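Local coordinates for glyoxylate-induced Protein (Pseudomonas aeruginosa, PDB 1SQ4), which is of unknown cellular function but, as a two-barrel cupin protein, may act as a ureidoglycine aminohydrolase, at residues 66-70 / 261-265; 81-85 / 126-130; 3-7 / 159-163; 151-157 / 186-190. One frame throughout, in Å; residues are numbered along the deposited sequence.

Contact 1 (66-70 / 261-265); sequences ETFSQ and LLYKD
One face of the Phe-68 ring takes the edge of Tyr-263, the opposite face lies against the methyl CG2 of Thr-67, and the rim near CZ and CE2 meets the backbone where Lys-264 passes into Asp-265. The two aromatics form a T-shaped (edge-to-face) pair, their planes 73° apart and their centroids 5.2 Å apart. The pair sits between the two β-barrels of this double-barrel cupin, where segment 66-70 packs against strand 258-265.

The closest atoms of the ring pair are Phe-68 CD2 and Tyr-263 CD1, at 3.7 Å. At the far rim, Phe-68 CZ comes within 3.5 Å of Asp-265 N, which lies in the plane of the ring. The carboxylate of Asp-265 has its salt-bridge partner elsewhere, in Arg-271.

With CG between its backbone N and carbonyl carbon (chi1 50°), Tyr-263 runs past Phe-68 in the opposite direction and carries its hydroxyl on to Gln-70. The extended Gln-70 side chain is held at both ends of its amide, for NE2 bonds to His-139. Its OE1 accepts from Tyr-263 OH at 2.8 Å, the donor standing above the carbonyl plane, 42° out of it.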
loop_
_atom_site.group_PDB
_atom_site.type_symbol
_atom_site.label_atom_id
_atom_site.label_comp_id
_atom_site.label_asym_id
_atom_site.label_seq_id
_atom_site.Cartn_x
_atom_site.Cartn_y
_atom_site.Cartn_z
ATOM N N GLU A 66 1.823 -17.492 -21.790
ATOM C CA GLU A 66 2.212 -17.601 -23.180
ATOM C C GLU A 66 1.571 -18.833 -23.778
ATOM O O GLU A 66 1.995 -19.318 -24.811
ATOM C CB GLU A 66 3.721 -17.708 -23.293
ATOM C CG GLU A 66 4.477 -16.648 -22.531
ATOM C CD GLU A 66 5.969 -16.841 -22.656
ATOM O OE1 GLU A 66 6.492 -16.678 -23.786
ATOM O OE2 GLU A 66 6.614 -17.175 -21.633
ATOM N N THR A 67 0.540 -19.347 -23.125
ATOM C CA THR A 67 -0.126 -20.534 -23.638
ATOM C C THR A 67 -1.049 -20.181 -24.791
ATOM O O THR A 67 -1.054 -20.843 -25.825
ATOM C CB THR A 67 -0.964 -21.233 -22.563
ATOM O OG1 THR A 67 -0.112 -21.672 -21.503
ATOM C CG2 THR A 67 -1.687 -22.421 -23.157
ATOM N N PHE A 68 -1.835 -19.131 -24.612
ATOM C CA PHE A 68 -2.777 -18.728 -25.641
ATOM C C PHE A 68 -2.407 -17.413 -26.292
ATOM O O PHE A 68 -1.620 -16.626 -25.766
ATOM C CB PHE A 68 -4.187 -18.600 -25.048
ATOM C CG PHE A 68 -4.840 -19.912 -24.718
ATOM C CD1 PHE A 68 -5.258 -20.775 -25.730
ATOM C CD2 PHE A 68 -5.077 -20.269 -23.399
ATOM C CE1 PHE A 68 -5.910 -21.980 -25.430
ATOM C CE2 PHE A 68 -5.726 -21.465 -23.089
ATOM C CZ PHE A 68 -6.145 -22.326 -24.110
ATOM N N SER A 69 -2.988 -17.197 -27.461
ATOM C CA SER A 69 -2.794 -15.976 -28.205
ATOM C C SER A 69 -4.181 -15.681 -28.777
ATOM O O SER A 69 -4.876 -16.575 -29.264
ATOM C CB SER A 69 -1.749 -16.179 -29.306
ATOM O OG SER A 69 -2.327 -16.235 -30.595
ATOM N N GLN A 70 -4.604 -14.431 -28.672
ATOM C CA GLN A 70 -5.908 -14.037 -29.166
ATOM C C GLN A 70 -5.767 -12.805 -30.044
ATOM O O GLN A 70 -5.038 -11.875 -29.702
ATOM C CB GLN A 70 -6.827 -13.743 -27.981
ATOM C CG GLN A 70 -8.154 -13.121 -28.342
ATOM C CD GLN A 70 -8.994 -12.790 -27.114
ATOM O OE1 GLN A 70 -8.472 -12.668 -25.997
ATOM N NE2 GLN A 70 -10.300 -12.630 -27.316
ATOM N N LEU A 261 -16.746 -14.519 -23.841
ATOM C CA LEU A 261 -16.033 -15.605 -24.483
ATOM C C LEU A 261 -14.921 -16.016 -23.523
ATOM O O LEU A 261 -14.241 -15.165 -22.954
ATOM C CB LEU A 261 -15.444 -15.094 -25.793
ATOM C CG LEU A 261 -14.536 -16.025 -26.574
ATOM C CD1 LEU A 261 -15.358 -17.107 -27.252
ATOM C CD2 LEU A 261 -13.773 -15.210 -27.601
ATOM N N LEU A 262 -14.738 -17.316 -23.343
ATOM C CA LEU A 262 -13.716 -17.827 -22.438
ATOM C C LEU A 262 -12.914 -18.952 -23.068
ATOM O O LEU A 262 -13.472 -19.844 -23.714
ATOM C CB LEU A 262 -14.383 -18.335 -21.155
ATOM C CG LEU A 262 -13.526 -19.020 -20.077
ATOM C CD1 LEU A 262 -14.310 -19.050 -18.782
ATOM C CD2 LEU A 262 -13.131 -20.427 -20.494
ATOM N N TYR A 263 -11.604 -18.917 -22.865
ATOM C CA TYR A 263 -10.724 -19.956 -23.390
ATOM C C TYR A 263 -9.772 -20.442 -22.312
ATOM O O TYR A 263 -9.246 -19.645 -21.539
ATOM C CB TYR A 263 -9.946 -19.448 -24.615
ATOM C CG TYR A 263 -9.233 -18.118 -24.457
ATOM C CD1 TYR A 263 -7.911 -18.051 -24.026
ATOM C CD2 TYR A 263 -9.871 -16.926 -24.793
ATOM C CE1 TYR A 263 -7.237 -16.823 -23.944
ATOM C CE2 TYR A 263 -9.215 -15.695 -24.715
ATOM C CZ TYR A 263 -7.901 -15.646 -24.294
ATOM O OH TYR A 263 -7.258 -14.422 -24.239
ATOM N N LYS A 264 -9.576 -21.758 -22.265
ATOM C CA LYS A 264 -8.697 -22.416 -21.292
ATOM C C LYS A 264 -8.159 -23.730 -21.856
ATOM O O LYS A 264 -8.739 -24.304 -22.779
ATOM C CB LYS A 264 -9.467 -22.719 -20.005
ATOM C CG LYS A 264 -10.836 -23.326 -20.283
ATOM C CD LYS A 264 -11.534 -23.832 -19.044
ATOM C CE LYS A 264 -12.877 -24.412 -19.430
ATOM N NZ LYS A 264 -13.515 -25.133 -18.300
ATOM N N ASP A 265 -7.052 -24.195 -21.282
ATOM C CA ASP A 265 -6.417 -25.443 -21.690
ATOM C C ASP A 265 -6.810 -26.517 -20.680
ATOM O O ASP A 265 -6.803 -26.270 -19.474
ATOM C CB ASP A 265 -4.894 -25.284 -21.748
ATOM C CG ASP A 265 -4.305 -24.753 -20.455
ATOM O OD1 ASP A 265 -4.607 -23.595 -20.081
ATOM O OD2 ASP A 265 -3.530 -25.495 -19.804
#

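Contact 2 (81-85 / 126-130); sequences SDKPE and YKVRN
Pro-84 points its CG into one face of the Tyr-126 ring, 3.6 Å from the centroid and 17° off the normal, a CH-pi contact. This is the close-packed end of the contact. Tyr-126 takes a chi1 of 76°, which swings the phenol round to meet the proline, while Pro-84 CD also lies 3.4 Å from the backbone oxygen of Tyr-126. Trp-49 and Trp-140 help to enclose the region, and Glu-85, whose CB approaches the ring obliquely, sends its carboxylate to Arg-142.

Beside the proline, Ser-81 closes strand 79-81 as the edge of a cupin-barrel sheet, forming an antiparallel hydrogen-bonded pair with Val-128. Ser-81 N gives a bond to Val-128 O at 2.9 Å; the return bond from Val-128 N to Ser-81 O is weak. The chain then leaves the sheet through an ST turn, in which Ser-81 OG accepts from Lys-83 N at 3.0 Å. The same hydroxyl also bonds Phe-48 O.

The solvent side is looser. Asp-82 and Lys-127 are exposed, and Asp-82 OD1 lies against the aliphatic CD of Lys-127 at 3.3 Å, with the ammonium group beyond salt-bridge distance. Asp-82 OD2 meets the edge of the Arg-129 guanidinium in its plane, but the bridge to NH1 is long at 3.9 Å, and Arg-129 is bound more firmly by Asn-78 O and Asp-50. The cohesion of the contact therefore probably comes mainly from the backbone pair and the proline-tyrosine packing, with the outer charges adding perhaps only a weak, solvent-screened attraction.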
loop_
_atom_site.group_PDB
_atom_site.type_symbol
_atom_site.label_atom_id
_atom_site.label_comp_id
_atom_site.label_asym_id
_atom_site.label_seq_id
_atom_site.Cartn_x
_atom_site.Cartn_y
_atom_site.Cartn_z
ATOM N N SER A 81 -6.609 -14.352 -46.464
ATOM C CA SER A 81 -5.338 -15.011 -46.774
ATOM C C SER A 81 -5.417 -16.485 -47.222
ATOM O O SER A 81 -6.308 -17.227 -46.803
ATOM C CB SER A 81 -4.426 -14.942 -45.552
ATOM O OG SER A 81 -3.311 -15.801 -45.709
ATOM N N ASP A 82 -4.471 -16.919 -48.054
ATOM C CA ASP A 82 -4.464 -18.311 -48.492
ATOM C C ASP A 82 -3.427 -19.128 -47.744
ATOM O O ASP A 82 -3.285 -20.328 -47.964
ATOM C CB ASP A 82 -4.232 -18.404 -49.993
ATOM C CG ASP A 82 -5.384 -17.825 -50.777
ATOM O OD1 ASP A 82 -6.544 -18.187 -50.465
ATOM O OD2 ASP A 82 -5.134 -17.008 -51.694
ATOM N N LYS A 83 -2.707 -18.457 -46.852
ATOM C CA LYS A 83 -1.690 -19.083 -46.018
ATOM C C LYS A 83 -1.809 -18.369 -44.682
ATOM O O LYS A 83 -0.865 -17.738 -44.217
ATOM C CB LYS A 83 -0.304 -18.860 -46.621
ATOM C CG LYS A 83 -0.115 -19.537 -47.970
ATOM C CD LYS A 83 1.024 -18.920 -48.799
ATOM C CE LYS A 83 2.408 -19.240 -48.252
ATOM N NZ LYS A 83 3.486 -18.646 -49.092
ATOM N N PRO A 84 -2.981 -18.483 -44.038
ATOM C CA PRO A 84 -3.275 -17.852 -42.748
ATOM C C PRO A 84 -2.374 -18.260 -41.584
ATOM O O PRO A 84 -1.872 -17.405 -40.854
ATOM C CB PRO A 84 -4.734 -18.218 -42.521
ATOM C CG PRO A 84 -4.806 -19.590 -43.109
ATOM C CD PRO A 84 -4.027 -19.459 -44.391
ATOM N N GLU A 85 -2.162 -19.558 -41.412
ATOM C CA GLU A 85 -1.320 -20.034 -40.325
ATOM C C GLU A 85 0.033 -20.530 -40.830
ATOM O O GLU A 85 0.106 -21.255 -41.820
ATOM C CB GLU A 85 -2.027 -21.160 -39.565
ATOM C CG GLU A 85 -1.285 -21.601 -38.321
ATOM C CD GLU A 85 -1.166 -20.482 -37.310
ATOM O OE1 GLU A 85 -2.220 -20.051 -36.802
ATOM O OE2 GLU A 85 -0.032 -20.031 -37.038
ATOM N N TYR A 126 -6.422 -24.501 -44.396
ATOM C CA TYR A 126 -7.636 -23.722 -44.479
ATOM C C TYR A 126 -7.299 -22.348 -44.985
ATOM O O TYR A 126 -6.132 -22.016 -45.174
ATOM C CB TYR A 126 -8.278 -23.593 -43.101
ATOM C CG TYR A 126 -7.609 -22.605 -42.160
ATOM C CD1 TYR A 126 -6.468 -22.955 -41.432
ATOM C CD2 TYR A 126 -8.157 -21.338 -41.951
ATOM C CE1 TYR A 126 -5.895 -22.071 -40.505
ATOM C CE2 TYR A 126 -7.594 -20.446 -41.033
ATOM C CZ TYR A 126 -6.467 -20.824 -40.312
ATOM O OH TYR A 126 -5.938 -19.953 -39.387
ATOM N N LYS A 127 -8.325 -21.544 -45.210
ATOM C CA LYS A 127 -8.090 -20.185 -45.642
ATOM C C LYS A 127 -9.324 -19.358 -45.407
ATOM O O LYS A 127 -10.424 -19.894 -45.364
ATOM C CB LYS A 127 -7.617 -20.147 -47.097
ATOM C CG LYS A 127 -8.358 -21.035 -48.067
ATOM C CD LYS A 127 -7.572 -21.139 -49.354
ATOM C CE LYS A 127 -8.319 -21.951 -50.382
ATOM N NZ LYS A 127 -7.634 -21.924 -51.711
ATOM N N VAL A 128 -9.129 -18.059 -45.202
ATOM C CA VAL A 128 -10.235 -17.153 -44.915
ATOM C C VAL A 128 -10.322 -15.994 -45.889
ATOM O O VAL A 128 -9.313 -15.426 -46.303
ATOM C CB VAL A 128 -10.125 -16.557 -43.476
ATOM C CG1 VAL A 128 -10.102 -17.662 -42.451
ATOM C CG2 VAL A 128 -8.879 -15.719 -43.353
ATOM N N ARG A 129 -11.535 -15.620 -46.247
ATOM C CA ARG A 129 -11.675 -14.529 -47.179
ATOM C C ARG A 129 -12.965 -13.775 -46.897
ATOM O O ARG A 129 -13.948 -14.355 -46.418
ATOM C CB ARG A 129 -11.647 -15.089 -48.611
ATOM C CG ARG A 129 -11.740 -14.057 -49.721
ATOM C CD ARG A 129 -10.545 -13.118 -49.740
ATOM N NE ARG A 129 -9.289 -13.805 -50.034
ATOM C CZ ARG A 129 -8.098 -13.217 -49.996
ATOM N NH1 ARG A 129 -7.006 -13.912 -50.273
ATOM N NH2 ARG A 129 -7.995 -11.936 -49.671
ATOM N N ASN A 130 -12.945 -12.471 -47.159
ATOM C CA ASN A 130 -14.125 -11.639 -46.961
ATOM C C ASN A 130 -14.705 -11.366 -48.348
ATOM O O ASN A 130 -14.248 -10.450 -49.054
ATOM C CB ASN A 130 -13.754 -10.315 -46.280
ATOM C CG ASN A 130 -14.963 -9.421 -46.056
ATOM O OD1 ASN A 130 -14.839 -8.291 -45.571
ATOM N ND2 ASN A 130 -16.147 -9.925 -46.417
#

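Contact 3 (3-7 / 159-163); sequences KSSYY and TNEQD
Tyr-6 meets Glu-161 through its hydroxyl, which donates a hydrogen bond to the carboxylate oxygen OE1. The OH to OE1 separation is modelled at 2.5 Å, a value too short to be read closely at this resolution. The contact fastens the N-terminal tail of a double-barrel cupin to the turn that follows strand 157-160. OE1 lies in the plane of the tyrosine ring, at its edge, and the carboxylate is rotated 74° from that plane, so the two flat groups meet crosswise without stacking.

Two neighbours complete this first shell. Gln-162 CG lies 3.4 Å from Tyr-6 OH, and Ser-4 CB is 4.0 Å from Glu-161 OE1. The remainder of the Gln-162 side chain reaches across to the tail, ending by Ser-4 and the aliphatic part of Lys-3.

Glu-161 reaches Tyr-6 by its own bends: CG stands between its backbone N and carbonyl carbon (chi1 69°), and a further bend at chi2 brings the carboxylate back to the tail. In the second shell, Arg-259 on strand 258-265 forms a salt bridge with the other oxygen, OE2, and also touches the side chains of Ser-4 and Tyr-6. Further along the tail, Ser-5 bonds Glu-220 and the backbone of Tyr-7 pairs with Leu-219, tying the tail to strand 212-220.

The turn bearing Glu-161 is itself braced. Asn-160 ND2 bonds Pro-114 O, and the 3-10 segment 161-163 begins with an Asx turn: Asn-160 OD1 accepts from Gln-162 N at 2.9 Å, in the carbonyl plane and on a lone pair.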
loop_
_atom_site.group_PDB
_atom_site.type_symbol
_atom_site.label_atom_id
_atom_site.label_comp_id
_atom_site.label_asym_id
_atom_site.label_seq_id
_atom_site.Cartn_x
_atom_site.Cartn_y
_atom_site.Cartn_z
ATOM N N LYS A 3 -32.303 -12.052 -32.023
ATOM C CA LYS A 3 -30.927 -12.496 -32.396
ATOM C C LYS A 3 -29.913 -11.937 -31.393
ATOM O O LYS A 3 -30.180 -10.925 -30.745
ATOM C CB LYS A 3 -30.587 -12.023 -33.819
ATOM C CG LYS A 3 -29.180 -12.405 -34.292
ATOM C CD LYS A 3 -28.898 -11.992 -35.743
ATOM C CE LYS A 3 -29.513 -12.952 -36.768
ATOM N NZ LYS A 3 -30.999 -13.029 -36.723
ATOM N N SER A 4 -28.760 -12.597 -31.261
ATOM C CA SER A 4 -27.713 -12.166 -30.327
ATOM C C SER A 4 -26.768 -11.128 -30.917
ATOM O O SER A 4 -26.465 -11.148 -32.111
ATOM C CB SER A 4 -26.875 -13.357 -29.854
ATOM O OG SER A 4 -27.613 -14.227 -29.015
ATOM N N SER A 5 -26.286 -10.233 -30.060
ATOM C CA SER A 5 -25.370 -9.184 -30.479
ATOM C C SER A 5 -23.975 -9.458 -29.948
ATOM O O SER A 5 -23.800 -10.145 -28.937
ATOM C CB SER A 5 -25.826 -7.838 -29.935
ATOM O OG SER A 5 -25.666 -7.801 -28.525
ATOM N N TYR A 6 -22.976 -8.906 -30.624
ATOM C CA TYR A 6 -21.603 -9.085 -30.193
ATOM C C TYR A 6 -20.824 -7.804 -30.441
ATOM O O TYR A 6 -20.949 -7.180 -31.490
ATOM C CB TYR A 6 -20.965 -10.238 -30.956
ATOM C CG TYR A 6 -21.811 -11.486 -31.024
ATOM C CD1 TYR A 6 -21.865 -12.395 -29.963
ATOM C CD2 TYR A 6 -22.531 -11.776 -32.173
ATOM C CE1 TYR A 6 -22.622 -13.576 -30.064
ATOM C CE2 TYR A 6 -23.280 -12.934 -32.285
ATOM C CZ TYR A 6 -23.323 -13.829 -31.242
ATOM O OH TYR A 6 -24.050 -14.979 -31.428
ATOM N N TYR A 7 -20.031 -7.399 -29.464
ATOM C CA TYR A 7 -19.246 -6.193 -29.614
ATOM C C TYR A 7 -18.052 -6.465 -30.515
ATOM O O TYR A 7 -17.487 -7.565 -30.504
ATOM C CB TYR A 7 -18.764 -5.689 -28.252
ATOM C CG TYR A 7 -17.752 -4.574 -28.349
ATOM C CD1 TYR A 7 -16.397 -4.845 -28.539
ATOM C CD2 TYR A 7 -18.146 -3.237 -28.251
ATOM C CE1 TYR A 7 -15.458 -3.809 -28.621
ATOM C CE2 TYR A 7 -17.208 -2.196 -28.337
ATOM C CZ TYR A 7 -15.872 -2.488 -28.516
ATOM O OH TYR A 7 -14.943 -1.469 -28.564
ATOM N N THR A 159 -20.027 -24.211 -36.811
ATOM C CA THR A 159 -21.376 -24.096 -36.299
ATOM C C THR A 159 -21.578 -22.669 -35.801
ATOM O O THR A 159 -20.712 -21.818 -36.007
ATOM C CB THR A 159 -21.589 -25.110 -35.145
ATOM O OG1 THR A 159 -22.928 -25.012 -34.640
ATOM C CG2 THR A 159 -20.594 -24.850 -34.024
ATOM N N ASN A 160 -22.717 -22.403 -35.166
ATOM C CA ASN A 160 -23.004 -21.074 -34.640
ATOM C C ASN A 160 -23.548 -21.229 -33.215
ATOM O O ASN A 160 -24.430 -22.044 -32.957
ATOM C CB ASN A 160 -24.004 -20.345 -35.558
ATOM C CG ASN A 160 -24.172 -18.867 -35.201
ATOM O OD1 ASN A 160 -24.649 -18.534 -34.117
ATOM N ND2 ASN A 160 -23.776 -17.979 -36.118
ATOM N N GLU A 161 -23.002 -20.452 -32.290
ATOM C CA GLU A 161 -23.393 -20.537 -30.900
ATOM C C GLU A 161 -24.876 -20.325 -30.682
ATOM O O GLU A 161 -25.427 -20.831 -29.715
ATOM C CB GLU A 161 -22.574 -19.538 -30.074
ATOM C CG GLU A 161 -22.899 -18.075 -30.330
ATOM C CD GLU A 161 -23.864 -17.526 -29.317
ATOM O OE1 GLU A 161 -24.158 -16.317 -29.372
ATOM O OE2 GLU A 161 -24.332 -18.301 -28.453
ATOM N N GLN A 162 -25.522 -19.587 -31.578
ATOM C CA GLN A 162 -26.959 -19.320 -31.454
ATOM C C GLN A 162 -27.779 -20.584 -31.702
ATOM O O GLN A 162 -28.987 -20.611 -31.457
ATOM C CB GLN A 162 -27.404 -18.238 -32.446
ATOM C CG GLN A 162 -26.783 -16.860 -32.206
ATOM C CD GLN A 162 -27.223 -15.814 -33.228
ATOM O OE1 GLN A 162 -27.162 -16.041 -34.440
ATOM N NE2 GLN A 162 -27.656 -14.660 -32.739
ATOM N N ASP A 163 -27.113 -21.630 -32.176
ATOM C CA ASP A 163 -27.771 -22.880 -32.475
ATOM C C ASP A 163 -27.466 -23.894 -31.388
ATOM O O ASP A 163 -27.931 -25.035 -31.423
ATOM C CB ASP A 163 -27.301 -23.391 -33.844
ATOM C CG ASP A 163 -27.676 -22.446 -34.987
ATOM O OD1 ASP A 163 -26.974 -22.444 -36.027
ATOM O OD2 ASP A 163 -28.679 -21.708 -34.851
#

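Contact 4 (151-157 / 186-190); sequences VPLPEAF and DMRHD
Pro-154 overlaps the imidazole of His-189, its CB 3.6 Å from the ring centroid and 15° off the normal, a CH-pi contact over one face. Phe-157 approaches the same ring obliquely, CE2 lying 4.0 Å from His-189 CE1, and Phe-119 adds an edge-to-face partner from strand 116-120.

Arg-188 is the other centre of the contact. Its aliphatic part lies against Val-151 and Pro-152, with CD 3.6 Å from Pro-152 CG, and Pro-154 CA lies over one face of the guanidinium. Glu-155 OE1 meets the edge of that group, taking a hydrogen bond from Arg-188 NH1 at 2.9 Å as part of a salt bridge, with the carboxylate turned 75° from the guanidinium. The other carboxylate of the network, Asp-186, is gripped side-on: Arg-188 NE donates to the syn lone pair of OD2 at 3.1 Å, and NH2 to OD1 at 3.3 Å. Two acids thus hold the guanidinium in place and probably stabilise its positive charge.

Asp-186 OD2 also accepts from the backbone N of Arg-188. That bond makes an Asx turn, set within the type I beta turn from Asp-186 to His-189, in the loop between strands 176-179 and 191-198.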
loop_
_atom_site.group_PDB
_atom_site.type_symbol
_atom_site.label_atom_id
_atom_site.label_comp_id
_atom_site.label_asym_id
_atom_site.label_seq_id
_atom_site.Cartn_x
_atom_site.Cartn_y
_atom_site.Cartn_z
ATOM N N VAL A 151 -4.236 -40.974 -28.420
ATOM C CA VAL A 151 -5.356 -40.089 -28.631
ATOM C C VAL A 151 -5.195 -39.416 -29.972
ATOM O O VAL A 151 -4.178 -38.779 -30.239
ATOM C CB VAL A 151 -5.434 -39.045 -27.533
ATOM C CG1 VAL A 151 -6.655 -38.176 -27.741
ATOM C CG2 VAL A 151 -5.494 -39.742 -26.180
ATOM N N PRO A 152 -6.188 -39.580 -30.852
ATOM C CA PRO A 152 -6.154 -38.980 -32.186
ATOM C C PRO A 152 -6.455 -37.488 -32.168
ATOM O O PRO A 152 -7.145 -36.996 -31.275
ATOM C CB PRO A 152 -7.219 -39.770 -32.933
ATOM C CG PRO A 152 -8.214 -40.069 -31.853
ATOM C CD PRO A 152 -7.332 -40.501 -30.721
ATOM N N LEU A 153 -5.936 -36.772 -33.157
ATOM C CA LEU A 153 -6.167 -35.330 -33.261
ATOM C C LEU A 153 -7.646 -35.017 -33.341
ATOM O O LEU A 153 -8.434 -35.801 -33.878
ATOM C CB LEU A 153 -5.517 -34.774 -34.512
ATOM C CG LEU A 153 -4.017 -34.911 -34.671
ATOM C CD1 LEU A 153 -3.694 -34.725 -36.129
ATOM C CD2 LEU A 153 -3.290 -33.895 -33.809
ATOM N N PRO A 154 -8.043 -33.854 -32.825
ATOM C CA PRO A 154 -9.448 -33.457 -32.855
ATOM C C PRO A 154 -9.849 -33.102 -34.272
ATOM O O PRO A 154 -9.039 -32.580 -35.043
ATOM C CB PRO A 154 -9.487 -32.267 -31.910
ATOM C CG PRO A 154 -8.140 -31.668 -32.086
ATOM C CD PRO A 154 -7.227 -32.866 -32.110
ATOM N N GLU A 155 -11.091 -33.410 -34.629
ATOM C CA GLU A 155 -11.584 -33.117 -35.973
ATOM C C GLU A 155 -12.238 -31.751 -36.011
ATOM O O GLU A 155 -12.873 -31.334 -35.048
ATOM C CB GLU A 155 -12.572 -34.197 -36.427
ATOM C CG GLU A 155 -11.888 -35.439 -37.009
ATOM C CD GLU A 155 -12.769 -36.677 -36.959
ATOM O OE1 GLU A 155 -13.311 -36.984 -35.867
ATOM O OE2 GLU A 155 -12.910 -37.356 -38.003
ATOM N N ALA A 156 -12.052 -31.057 -37.128
ATOM C CA ALA A 156 -12.611 -29.731 -37.327
ATOM C C ALA A 156 -14.122 -29.774 -37.357
ATOM O O ALA A 156 -14.729 -30.838 -37.408
ATOM C CB ALA A 156 -12.107 -29.144 -38.622
ATOM N N PHE A 157 -14.724 -28.596 -37.310
ATOM C CA PHE A 157 -16.162 -28.470 -37.363
ATOM C C PHE A 157 -16.510 -26.992 -37.317
ATOM O O PHE A 157 -15.720 -26.172 -36.847
ATOM C CB PHE A 157 -16.809 -29.260 -36.217
ATOM C CG PHE A 157 -16.417 -28.799 -34.851
ATOM C CD1 PHE A 157 -17.058 -27.717 -34.269
ATOM C CD2 PHE A 157 -15.398 -29.434 -34.150
ATOM C CE1 PHE A 157 -16.702 -27.273 -33.012
ATOM C CE2 PHE A 157 -15.027 -28.999 -32.883
ATOM C CZ PHE A 157 -15.681 -27.913 -32.318
ATOM N N ASP A 186 -14.463 -35.607 -24.484
ATOM C CA ASP A 186 -13.630 -35.752 -25.674
ATOM C C ASP A 186 -12.183 -35.381 -25.355
ATOM O O ASP A 186 -11.787 -34.220 -25.433
ATOM C CB ASP A 186 -14.171 -34.872 -26.801
ATOM C CG ASP A 186 -13.509 -35.160 -28.129
ATOM O OD1 ASP A 186 -13.915 -34.548 -29.139
ATOM O OD2 ASP A 186 -12.583 -35.998 -28.173
HETATM N N MSE A 187 -11.404 -36.391 -25.001
HETATM C CA MSE A 187 -10.022 -36.208 -24.633
HETATM C C MSE A 187 -9.110 -35.792 -25.775
HETATM O O MSE A 187 -7.926 -35.573 -25.573
HETATM C CB MSE A 187 -9.503 -37.486 -23.979
HETATM C CG MSE A 187 -8.902 -37.253 -22.605
HETATM SE SE MSE A 187 -10.103 -36.324 -21.375
HETATM C CE MSE A 187 -10.557 -37.850 -20.270
ATOM N N ARG A 188 -9.660 -35.681 -26.978
ATOM C CA ARG A 188 -8.866 -35.279 -28.128
ATOM C C ARG A 188 -8.605 -33.780 -28.074
ATOM O O ARG A 188 -7.589 -33.303 -28.570
ATOM C CB ARG A 188 -9.595 -35.637 -29.417
ATOM C CG ARG A 188 -9.718 -37.130 -29.664
ATOM C CD ARG A 188 -10.393 -37.388 -31.007
ATOM N NE ARG A 188 -11.765 -36.888 -30.998
ATOM C CZ ARG A 188 -12.494 -36.651 -32.083
ATOM N NH1 ARG A 188 -11.987 -36.865 -33.292
ATOM N NH2 ARG A 188 -13.734 -36.196 -31.950
ATOM N N HIS A 189 -9.527 -33.032 -27.474
ATOM C CA HIS A 189 -9.354 -31.595 -27.351
ATOM C C HIS A 189 -8.591 -31.253 -26.106
ATOM O O HIS A 189 -8.885 -31.765 -25.022
ATOM C CB HIS A 189 -10.684 -30.872 -27.288
ATOM C CG HIS A 189 -11.256 -30.566 -28.624
ATOM N ND1 HIS A 189 -12.154 -31.396 -29.253
ATOM C CD2 HIS A 189 -11.016 -29.550 -29.485
ATOM C CE1 HIS A 189 -12.442 -30.906 -30.443
ATOM N NE2 HIS A 189 -11.761 -29.784 -30.609
ATOM N N ASP A 190 -7.617 -30.365 -26.260
ATOM C CA ASP A 190 -6.810 -29.946 -25.129
ATOM C C ASP A 190 -7.112 -28.501 -24.756
ATOM O O ASP A 190 -6.387 -27.873 -23.988
ATOM C CB ASP A 190 -5.319 -30.158 -25.438
ATOM C CG ASP A 190 -4.778 -29.204 -26.490
ATOM O OD1 ASP A 190 -5.561 -28.650 -27.286
ATOM O OD2 ASP A 190 -3.542 -29.025 -26.527
#

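Contacts 1 and 4 touch through space: Asp-265 CB packs 3.7 Å from Asp-190 O, and their centres are about 17 Å apart. Contacts 3 and 4 adjoin only along the chain, their centres about 24 Å apart. Contact 1 lies deepest, about 7 Å from the centre of the chain, between the two barrels. Contact 3 reaches the sheet of strand 258-265 through Arg-259. Contact 2 lies in the four-stranded sheet of the first cupin domain, about 21 Å from contact 1 between centres. Contacts 1 and 2 both reach the second subunit, whereas contact 4 packs on the third. A thiocyanate ion, probably from crystallisation, lies about 4 Å from the Lys-264 side chain of contact 1.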